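Local coordinates for protein 3-polyprenyl-4-hydroxybenzoate decarboxylase and related decarboxylases (Pelotomaculum thermopropionicum, PDB 6H6X) that binds prenylated FMN and catalyses the decarboxylation of 2,5-furandicarboxylic acid to 2-furoic acid, a reaction that can be run in reverse as a carboxylation, at residues E228-E233 with V241-I246; A100-C105 with A236-V241. The protein carries 8 engineered substitutions. All blocks are in the same frame, centred on the assembly; numbering follows the deposited sequence.

Contact 1: E228-E233 with V241-I246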
loop_
_atom_site.group_PDB
_atom_site.type_symbol
_atom_site.label_atom_id
_atom_site.label_comp_id
_atom_site.label_asym_id
_atom_site.label_seq_id
_atom_site.Cartn_x
_atom_site.Cartn_y
_atom_site.Cartn_z
ATOM N N GLU B 228 -32.690 -28.183 21.101
ATOM C CA GLU B 228 -33.760 -29.200 21.082
ATOM C C GLU B 228 -33.255 -30.623 21.263
ATOM O O GLU B 228 -33.821 -31.365 22.051
ATOM C CB GLU B 228 -34.534 -29.153 19.754
ATOM C CG GLU B 228 -35.232 -27.830 19.449
ATOM C CD GLU B 228 -36.303 -27.478 20.457
ATOM O OE1 GLU B 228 -37.230 -28.302 20.644
ATOM O OE2 GLU B 228 -36.214 -26.378 21.059
ATOM N N THR B 229 -32.225 -31.013 20.508
ATOM C CA THR B 229 -31.840 -32.424 20.372
ATOM C C THR B 229 -30.471 -32.752 20.926
ATOM O O THR B 229 -30.031 -33.890 20.830
ATOM C CB THR B 229 -31.852 -32.831 18.888
ATOM O OG1 THR B 229 -30.875 -32.082 18.148
ATOM C CG2 THR B 229 -33.238 -32.576 18.310
ATOM N N VAL B 230 -29.784 -31.756 21.490
ATOM C CA VAL B 230 -28.469 -31.961 22.078
ATOM C C VAL B 230 -28.337 -31.095 23.310
ATOM O O VAL B 230 -28.998 -30.072 23.422
ATOM C CB VAL B 230 -27.343 -31.613 21.066
ATOM C CG1 VAL B 230 -27.324 -32.624 19.923
ATOM C CG2 VAL B 230 -27.493 -30.177 20.524
ATOM N N ASP B 231 -27.444 -31.484 24.204
ATOM C CA ASP B 231 -27.251 -30.805 25.489
ATOM C C ASP B 231 -26.167 -29.732 25.350
ATOM O O ASP B 231 -25.051 -29.838 25.874
ATOM C CB ASP B 231 -26.887 -31.838 26.568
ATOM C CG ASP B 231 -26.856 -31.238 27.975
ATOM O OD1 ASP B 231 -27.565 -30.240 28.251
ATOM O OD2 ASP B 231 -26.098 -31.787 28.804
ATOM N N VAL B 232 -26.536 -28.690 24.618
ATOM C CA VAL B 232 -25.643 -27.599 24.269
ATOM C C VAL B 232 -26.500 -26.334 24.352
ATOM O O VAL B 232 -27.710 -26.387 24.181
ATOM C CB VAL B 232 -25.136 -27.755 22.804
ATOM C CG1 VAL B 232 -24.058 -26.756 22.490
ATOM C CG2 VAL B 232 -24.614 -29.166 22.524
ATOM N N GLU B 233 -25.856 -25.199 24.576
ATOM C CA GLU B 233 -26.496 -23.894 24.657
ATOM C C GLU B 233 -26.100 -23.053 23.425
ATOM O O GLU B 233 -24.965 -23.182 22.925
ATOM C CB GLU B 233 -26.050 -23.183 25.952
ATOM C CG GLU B 233 -26.351 -23.949 27.249
ATOM C CD GLU B 233 -25.395 -25.121 27.509
ATOM O OE1 GLU B 233 -24.134 -24.962 27.403
ATOM O OE2 GLU B 233 -25.892 -26.233 27.778
ATOM N N VAL B 241 -29.645 -21.931 13.840
ATOM C CA VAL B 241 -28.891 -22.904 14.618
ATOM C C VAL B 241 -29.044 -24.254 13.990
ATOM O O VAL B 241 -30.151 -24.666 13.661
ATOM C CB VAL B 241 -29.342 -22.983 16.092
ATOM C CG1 VAL B 241 -28.854 -24.255 16.785
ATOM C CG2 VAL B 241 -28.901 -21.741 16.846
ATOM N N ILE B 242 -27.931 -24.953 13.844
ATOM C CA ILE B 242 -27.910 -26.285 13.312
ATOM C C ILE B 242 -27.313 -27.116 14.412
ATOM O O ILE B 242 -26.186 -26.897 14.830
ATOM C CB ILE B 242 -27.095 -26.365 11.995
ATOM C CG1 ILE B 242 -27.764 -25.510 10.914
ATOM C CG2 ILE B 242 -26.951 -27.788 11.522
ATOM C CD1 ILE B 242 -26.809 -25.225 9.763
ATOM N N GLU B 243 -28.091 -28.093 14.868
ATOM C CA GLU B 243 -27.718 -29.030 15.928
ATOM C C GLU B 243 -27.250 -30.333 15.323
ATOM O O GLU B 243 -27.780 -30.776 14.321
ATOM C CB GLU B 243 -28.931 -29.286 16.819
ATOM C CG GLU B 243 -29.608 -28.019 17.360
ATOM C CD GLU B 243 -30.797 -28.281 18.266
ATOM O OE1 GLU B 243 -31.067 -29.475 18.571
ATOM O OE2 GLU B 243 -31.464 -27.284 18.683
ATOM N N GLY B 244 -26.259 -30.959 15.930
ATOM C CA GLY B 244 -25.822 -32.237 15.437
ATOM C C GLY B 244 -24.739 -32.883 16.237
ATOM O O GLY B 244 -24.516 -32.576 17.419
ATOM N N LYS B 245 -24.036 -33.794 15.588
ATOM C CA LYS B 245 -22.963 -34.500 16.272
ATOM C C LYS B 245 -21.867 -34.903 15.316
ATOM O O LYS B 245 -22.129 -35.198 14.153
ATOM C CB LYS B 245 -23.539 -35.700 17.012
ATOM C CG LYS B 245 -24.296 -36.679 16.136
ATOM C CD LYS B 245 -25.261 -37.557 16.941
ATOM C CE LYS B 245 -26.307 -38.219 16.035
ATOM N NZ LYS B 245 -27.088 -39.309 16.688
ATOM N N ILE B 246 -20.637 -34.872 15.800
ATOM C CA ILE B 246 -19.513 -35.314 15.009
ATOM C C ILE B 246 -19.411 -36.834 15.259
ATOM O O ILE B 246 -19.346 -37.266 16.402
ATOM C CB ILE B 246 -18.203 -34.597 15.380
ATOM C CG1 ILE B 246 -18.365 -33.068 15.450
ATOM C CG2 ILE B 246 -17.119 -34.929 14.349
ATOM C CD1 ILE B 246 -17.137 -32.403 16.033
#

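Contact 2: A100-C105 with A236-V241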
loop_
_atom_site.group_PDB
_atom_site.type_symbol
_atom_site.label_atom_id
_atom_site.label_comp_id
_atom_site.label_asym_id
_atom_site.label_seq_id
_atom_site.Cartn_x
_atom_site.Cartn_y
_atom_site.Cartn_z
ATOM N N ALA B 100 -37.847 -16.831 22.427
ATOM C CA ALA B 100 -36.446 -16.692 21.944
ATOM C C ALA B 100 -36.499 -16.654 20.415
ATOM O O ALA B 100 -37.067 -17.541 19.799
ATOM C CB ALA B 100 -35.554 -17.843 22.372
ATOM N N PRO B 101 -35.918 -15.622 19.808
ATOM C CA PRO B 101 -36.158 -15.565 18.359
ATOM C C PRO B 101 -35.681 -16.792 17.553
ATOM O O PRO B 101 -36.365 -17.216 16.608
ATOM C CB PRO B 101 -35.469 -14.300 17.947
ATOM C CG PRO B 101 -35.433 -13.448 19.195
ATOM C CD PRO B 101 -35.298 -14.397 20.338
ATOM N N VAL B 102 -34.578 -17.411 17.952
ATOM C CA VAL B 102 -34.051 -18.542 17.198
ATOM C C VAL B 102 -34.906 -19.824 17.279
ATOM O O VAL B 102 -34.623 -20.820 16.564
ATOM C CB VAL B 102 -32.570 -18.822 17.586
ATOM C CG1 VAL B 102 -32.480 -19.600 18.891
ATOM C CG2 VAL B 102 -31.825 -19.590 16.481
ATOM N N LYS B 103 -35.909 -19.821 18.175
ATOM C CA LYS B 103 -36.841 -20.944 18.339
ATOM C C LYS B 103 -38.169 -20.812 17.569
ATOM O O LYS B 103 -38.965 -21.733 17.597
ATOM C CB LYS B 103 -37.148 -21.159 19.823
ATOM C CG LYS B 103 -35.939 -21.563 20.658
ATOM C CD LYS B 103 -35.375 -22.928 20.278
ATOM C CE LYS B 103 -34.496 -23.434 21.412
ATOM N NZ LYS B 103 -33.878 -24.761 21.152
ATOM N N GLU B 104 -38.383 -19.682 16.887
ATOM C CA GLU B 104 -39.592 -19.427 16.129
ATOM C C GLU B 104 -39.973 -20.573 15.164
ATOM O O GLU B 104 -41.123 -21.006 15.165
ATOM C CB GLU B 104 -39.462 -18.082 15.397
ATOM C CG GLU B 104 -39.583 -16.898 16.358
ATOM C CD GLU B 104 -39.128 -15.553 15.807
ATOM O OE1 GLU B 104 -38.773 -15.408 14.615
ATOM O OE2 GLU B 104 -39.116 -14.601 16.605
ATOM N N CYS B 105 -39.016 -21.070 14.375
ATOM C CA CYS B 105 -39.201 -22.245 13.514
ATOM C C CYS B 105 -38.216 -23.345 13.909
ATOM O O CYS B 105 -37.048 -23.073 14.130
ATOM C CB CYS B 105 -38.988 -21.871 12.042
ATOM S SG CYS B 105 -39.833 -20.364 11.511
ATOM N N ALA B 236 -29.625 -17.025 21.949
ATOM C CA ALA B 236 -31.096 -16.937 21.775
ATOM C C ALA B 236 -31.469 -16.111 20.569
ATOM O O ALA B 236 -32.443 -16.417 19.863
ATOM C CB ALA B 236 -31.748 -16.315 23.029
ATOM N N GLY B 237 -30.712 -15.037 20.357
ATOM C CA GLY B 237 -30.934 -14.132 19.250
ATOM C C GLY B 237 -30.295 -14.506 17.904
ATOM O O GLY B 237 -30.373 -13.722 17.006
ATOM N N ALA B 238 -29.679 -15.676 17.759
ATOM C CA ALA B 238 -29.045 -16.058 16.490
ATOM C C ALA B 238 -30.099 -16.134 15.372
ATOM O O ALA B 238 -31.252 -16.198 15.656
ATOM C CB ALA B 238 -28.319 -17.395 16.617
ATOM N N GLU B 239 -29.670 -16.134 14.113
ATOM C CA GLU B 239 -30.590 -16.243 12.979
ATOM C C GLU B 239 -30.908 -17.670 12.732
ATOM O O GLU B 239 -32.040 -18.011 12.490
ATOM C CB GLU B 239 -29.977 -15.595 11.705
ATOM C CG GLU B 239 -29.796 -14.088 11.792
ATOM C CD GLU B 239 -31.143 -13.307 11.726
ATOM O OE1 GLU B 239 -32.052 -13.748 11.007
ATOM O OE2 GLU B 239 -31.304 -12.233 12.354
ATOM N N ILE B 240 -29.885 -18.525 12.793
ATOM C CA ILE B 240 -30.022 -19.924 12.474
ATOM C C ILE B 240 -29.145 -20.761 13.410
ATOM O O ILE B 240 -28.015 -20.361 13.695
ATOM C CB ILE B 240 -29.547 -20.190 11.010
ATOM C CG1 ILE B 240 -30.454 -19.509 9.974
ATOM C CG2 ILE B 240 -29.525 -21.662 10.697
ATOM C CD1 ILE B 240 -29.742 -18.885 8.803
ATOM N N VAL B 241 -29.645 -21.931 13.840
ATOM C CA VAL B 241 -28.891 -22.904 14.618
ATOM C C VAL B 241 -29.044 -24.254 13.990
ATOM O O VAL B 241 -30.151 -24.666 13.661
ATOM C CB VAL B 241 -29.342 -22.983 16.092
ATOM C CG1 VAL B 241 -28.854 -24.255 16.785
ATOM C CG2 VAL B 241 -28.901 -21.741 16.846
#

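Contact 1: E228-E233 with V241-I246
E243 reaches from a strand to the loop E228-T229-V230 and holds it by two backbone amides and one hydroxyl. The strand, 240-246, belongs to the antiparallel sheet of the UbiD Rift-related domain, between strands 184-190 and 264-280. The loop links strands 223-226 and 233-235.

The glutamate can be followed outward. E243 CB lies beside the loop, with V230 CG2 4.1 Å away and T229 OG1 3.7 Å away. CG is anti to the carbonyl carbon (chi1 -53°) and the chain runs on extended (chi2 -179°). This carries the carboxylate straight to the loop backbone. There the two oxygens divide the work. One takes the amide of E228, E228 N to E243 OE2 2.9 Å. The other takes the next amide, T229 N to E243 OE1 2.7 Å. Both amides meet the syn side of their oxygen, somewhat out of the carboxylate plane. E243 OE1 has a second donor in T229 OG1, 2.6 Å away, which comes in nearly in line with the C-O bond. Three bonds thus fix the rotation of this buried group and should stabilise its negative charge.

E228 points its own carboxylate elsewhere, to K103. T229 OG1 is also hydrogen-bonded to T276 OG1 on strand 264-280. Past V230, the loop makes an inverse gamma turn centred on D231 and leaves the strand. The last touch is a methyl against a carbonyl: V230 CG1 lies 3.8 Å from G244 O.

Contact 2: A100-C105 with A236-V241
V102, in the short 3-10 turn 101-103, packs its amide and side chain against A236, A238 and V241, where the chain bends into strand 240-246. This strand is part of the antiparallel sheet of the Rift-related domain. It starts with a classic beta bulge, where E239 and I240 both face I190 of strand 184-190.

The tight part centres on V102. Its amide donates to the carbonyl of A236, V102 N to A236 O 3.0 Å, and the nitrogen lies almost on the extension of the C=O bond (173°). The same oxygen is pressed by the valine side chain, with V102 CG1 at 3.3 Å from A236 O. This methyl sits between the backbone N and the carbonyl carbon of V102 (chi1 80°), on the side where the A236 carbonyl arrives. The other branch, CG2, turns to the start of the strand. V102 CG2 lies over the backbone, 3.5 Å from A238 O, and touches the methyl A238 CB at 4.1 Å. V225 of strand 223-226 also packs against V102.

Contact is looser around P101 and G237, which are partly exposed. There P101 CD lies against the carbonyl of A236, 3.5 Å from A236 O. G237 has no side chain to add, and its carbonyl bonds to R281. The side chains of A100 and A236 meet methyl to methyl, A100 CB to A236 CB 4.2 Å. E239 aims away from the turn. Its carboxylate is held by the amide of V285 and a salt bridge to R6.

Deepest into the strand, the two valines cross at about a right angle, V102 CG2 to V241 CG2 3.6 Å.

How the contacts relate
From the N terminus, 100-105 comes first, just before strand 105-107. The chain then runs through most of the Rift-related domain to 228-233, and soon reaches 236-241 and 241-246. Contact 2 closes a long loop of 130 residues. Contact 1 closes a short one of seven residues, which takes in the end of strand 233-235. The segments alternate, so the two contacts cross rather than nest. They share V241 and use successive parts of strand 240-246, with centres about 13 Å apart. A salt bridge joins them directly, K103 NZ to E228 OE2 2.8 Å. Together they tie two loops to one strand of the sheet.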